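Side-chain contact in ribosome-inactivating protein (Lychnis chalcedonica, PDB 2G5X), which belongs to the ribosome-inactivating proteins of plants, a family with a mixed beta sheet packed against helices: residues 18-23 / 44-49. Residues are numbered along the deposited sequence; the frame is centred on the assembly and turned at random. Where two conformers were deposited one is given.
Sequences DSLREE and KFVLVN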
loop_
_atom_site.group_PDB
_atom_site.type_symbol
_atom_site.label_atom_id
_atom_site.label_comp_id
_atom_site.label_asym_id
_atom_site.label_seq_id
_atom_site.Cartn_x
_atom_site.Cartn_y
_atom_site.Cartn_z
ATOM N N ASP A 18 -7.521 -5.024 -8.348
ATOM C CA ASP A 18 -8.219 -4.364 -9.449
ATOM C C ASP A 18 -9.162 -3.306 -8.887
ATOM O O ASP A 18 -9.290 -2.219 -9.451
ATOM C CB ASP A 18 -9.007 -5.371 -10.301
ATOM C CG ASP A 18 -8.137 -6.074 -11.334
ATOM O OD1 ASP A 18 -7.041 -5.560 -11.644
ATOM O OD2 ASP A 18 -8.558 -7.133 -11.850
ATOM N N SER A 19 -9.813 -3.614 -7.766
ATOM C CA SER A 19 -10.726 -2.656 -7.142
ATOM C C SER A 19 -9.950 -1.422 -6.705
ATOM O O SER A 19 -10.390 -0.291 -6.906
ATOM C CB SER A 19 -11.421 -3.273 -5.926
ATOM O OG SER A 19 -12.083 -2.284 -5.160
ATOM N N LEU A 20 -8.787 -1.646 -6.104
ATOM C CA LEU A 20 -7.945 -0.549 -5.644
ATOM C C LEU A 20 -7.452 0.305 -6.817
ATOM O O LEU A 20 -7.485 1.535 -6.755
ATOM C CB LEU A 20 -6.750 -1.100 -4.856
ATOM C CG LEU A 20 -5.733 -0.072 -4.346
ATOM C CD1 LEU A 20 -6.436 0.989 -3.507
ATOM C CD2 LEU A 20 -4.660 -0.784 -3.528
ATOM N N ARG A 21 -6.993 -0.348 -7.882
ATOM C CA ARG A 21 -6.503 0.364 -9.057
ATOM C C ARG A 21 -7.571 1.289 -9.627
ATOM O O ARG A 21 -7.291 2.437 -9.973
ATOM C CB ARG A 21 -6.052 -0.631 -10.132
ATOM C CG ARG A 21 -4.739 -1.339 -9.816
ATOM C CD ARG A 21 -4.635 -2.665 -10.558
ATOM N NE ARG A 21 -3.370 -3.343 -10.295
ATOM C CZ ARG A 21 -3.171 -4.648 -10.458
ATOM N NH1 ARG A 21 -4.157 -5.428 -10.888
ATOM N NH2 ARG A 21 -1.987 -5.176 -10.181
ATOM N N GLU A 22 -8.795 0.780 -9.724
ATOM C CA GLU A 22 -9.907 1.561 -10.258
ATOM C C GLU A 22 -10.186 2.797 -9.408
ATOM O O GLU A 22 -10.508 3.860 -9.940
ATOM C CB GLU A 22 -11.174 0.701 -10.337
ATOM C CG GLU A 22 -11.107 -0.434 -11.346
ATOM C CD GLU A 22 -11.251 0.039 -12.785
ATOM O OE1 GLU A 22 -11.068 -0.788 -13.700
ATOM O OE2 GLU A 22 -11.553 1.232 -13.004
ATOM N N GLU A 23 -10.067 2.665 -8.089
ATOM C CA GLU A 23 -10.318 3.804 -7.210
ATOM C C GLU A 23 -9.310 4.929 -7.440
ATOM O O GLU A 23 -9.673 6.107 -7.430
ATOM C CB GLU A 23 -10.302 3.362 -5.743
ATOM C CG GLU A 23 -11.516 2.538 -5.347
ATOM C CD GLU A 23 -12.823 3.225 -5.714
ATOM O OE1 GLU A 23 -13.497 2.772 -6.665
ATOM O OE2 GLU A 23 -13.167 4.226 -5.056
ATOM N N LYS A 44 -6.691 14.087 -1.657
ATOM C CA LYS A 44 -7.739 13.073 -1.656
ATOM C C LYS A 44 -7.077 11.755 -1.284
ATOM O O LYS A 44 -5.885 11.570 -1.529
ATOM C CB LYS A 44 -8.385 12.958 -3.041
ATOM C CG LYS A 44 -9.615 13.831 -3.233
ATOM C CD LYS A 44 -9.351 15.269 -2.829
ATOM C CE LYS A 44 -10.624 16.099 -2.883
ATOM N NZ LYS A 44 -10.405 17.470 -2.347
ATOM N N PHE A 45 -7.841 10.845 -0.690
ATOM C CA PHE A 45 -7.279 9.566 -0.277
ATOM C C PHE A 45 -8.150 8.367 -0.609
ATOM O O PHE A 45 -9.371 8.480 -0.736
ATOM C CB PHE A 45 -7.001 9.585 1.231
ATOM C CG PHE A 45 -6.157 10.742 1.666
ATOM C CD1 PHE A 45 -6.713 12.012 1.806
ATOM C CD2 PHE A 45 -4.789 10.582 1.860
ATOM C CE1 PHE A 45 -5.916 13.106 2.127
ATOM C CE2 PHE A 45 -3.983 11.668 2.181
ATOM C CZ PHE A 45 -4.547 12.934 2.313
ATOM N N VAL A 46 -7.501 7.219 -0.759
ATOM C CA VAL A 46 -8.185 5.970 -1.042
ATOM C C VAL A 46 -7.999 5.089 0.190
ATOM O O VAL A 46 -6.868 4.850 0.625
ATOM C CB VAL A 46 -7.584 5.262 -2.272
ATOM C CG1 VAL A 46 -8.267 3.920 -2.482
ATOM C CG2 VAL A 46 -7.749 6.138 -3.506
ATOM N N LEU A 47 -9.105 4.630 0.764
ATOM C CA LEU A 47 -9.045 3.785 1.948
ATOM C C LEU A 47 -9.054 2.317 1.552
ATOM O O LEU A 47 -9.717 1.926 0.592
ATOM C CB LEU A 47 -10.221 4.077 2.884
ATOM C CG LEU A 47 -10.338 5.507 3.421
ATOM C CD1 LEU A 47 -11.497 5.577 4.406
ATOM C CD2 LEU A 47 -9.041 5.919 4.108
ATOM N N VAL A 48 -8.304 1.517 2.304
ATOM C CA VAL A 48 -8.182 0.085 2.065
ATOM C C VAL A 48 -8.336 -0.681 3.376
ATOM O O VAL A 48 -7.660 -0.383 4.355
ATOM C CB VAL A 48 -6.794 -0.242 1.459
ATOM C CG1 VAL A 48 -6.523 -1.738 1.522
ATOM C CG2 VAL A 48 -6.736 0.253 0.023
ATOM N N ASN A 49 -9.223 -1.669 3.392
ATOM C CA ASN A 49 -9.422 -2.478 4.592
ATOM C C ASN A 49 -8.645 -3.788 4.512
ATOM O O ASN A 49 -8.730 -4.503 3.515
ATOM C CB ASN A 49 -10.904 -2.825 4.772
ATOM C CG ASN A 49 -11.683 -1.746 5.500
ATOM O OD1 ASN A 49 -11.185 -0.652 5.740
ATOM N ND2 ASN A 49 -12.928 -2.058 5.847
#
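L20 reaches from the helix to the strand with a single methyl, CD1, which touches two valines at once: it lies 3.6 Å from CG1 of V46 and equally 3.6 Å from CG2 of V48. The two meetings differ in orientation, for the leucine side chain runs obliquely past that of V46 but stands at about a right angle to that of V48. Its CA–CB bond is not aimed at the strand; with CG anti to the backbone N (chi1 178°), the fork of the side chain leans over to the strand, where CD1 rests against both valine methyls. The CA–CB bond of V48 is not aimed at the helix either, and the methyl that meets L20 is CG2, set beside the backbone N and anti to the carbonyl carbon. V46, whose CA–CB bond does point at the helix, uses CG1 twice, since the same methyl also comes to 3.9 Å from CB of E23. At E23 it is thus the aliphatic root that meets the strand, while its carboxylate forms a salt bridge with R26. F24 and F16 of helix 10-25 extend the apolar layer, touching V46 and V48 respectively, whereas L47 points away from the helix and packs on T60 and A62 of strand 58-64. On the far side of the helix R21 forms salt bridges with D18, through NH1 in the guanidinium plane, and with E178. Helix and strand segments run nearly antiparallel (166°) with axes 9.5 Å apart, as in a beta-alpha-beta crossover: helix 10-25 links the parallel neighbours 3-5 and 45-51 and packs on the mixed sheet of this ribosome-inactivating protein.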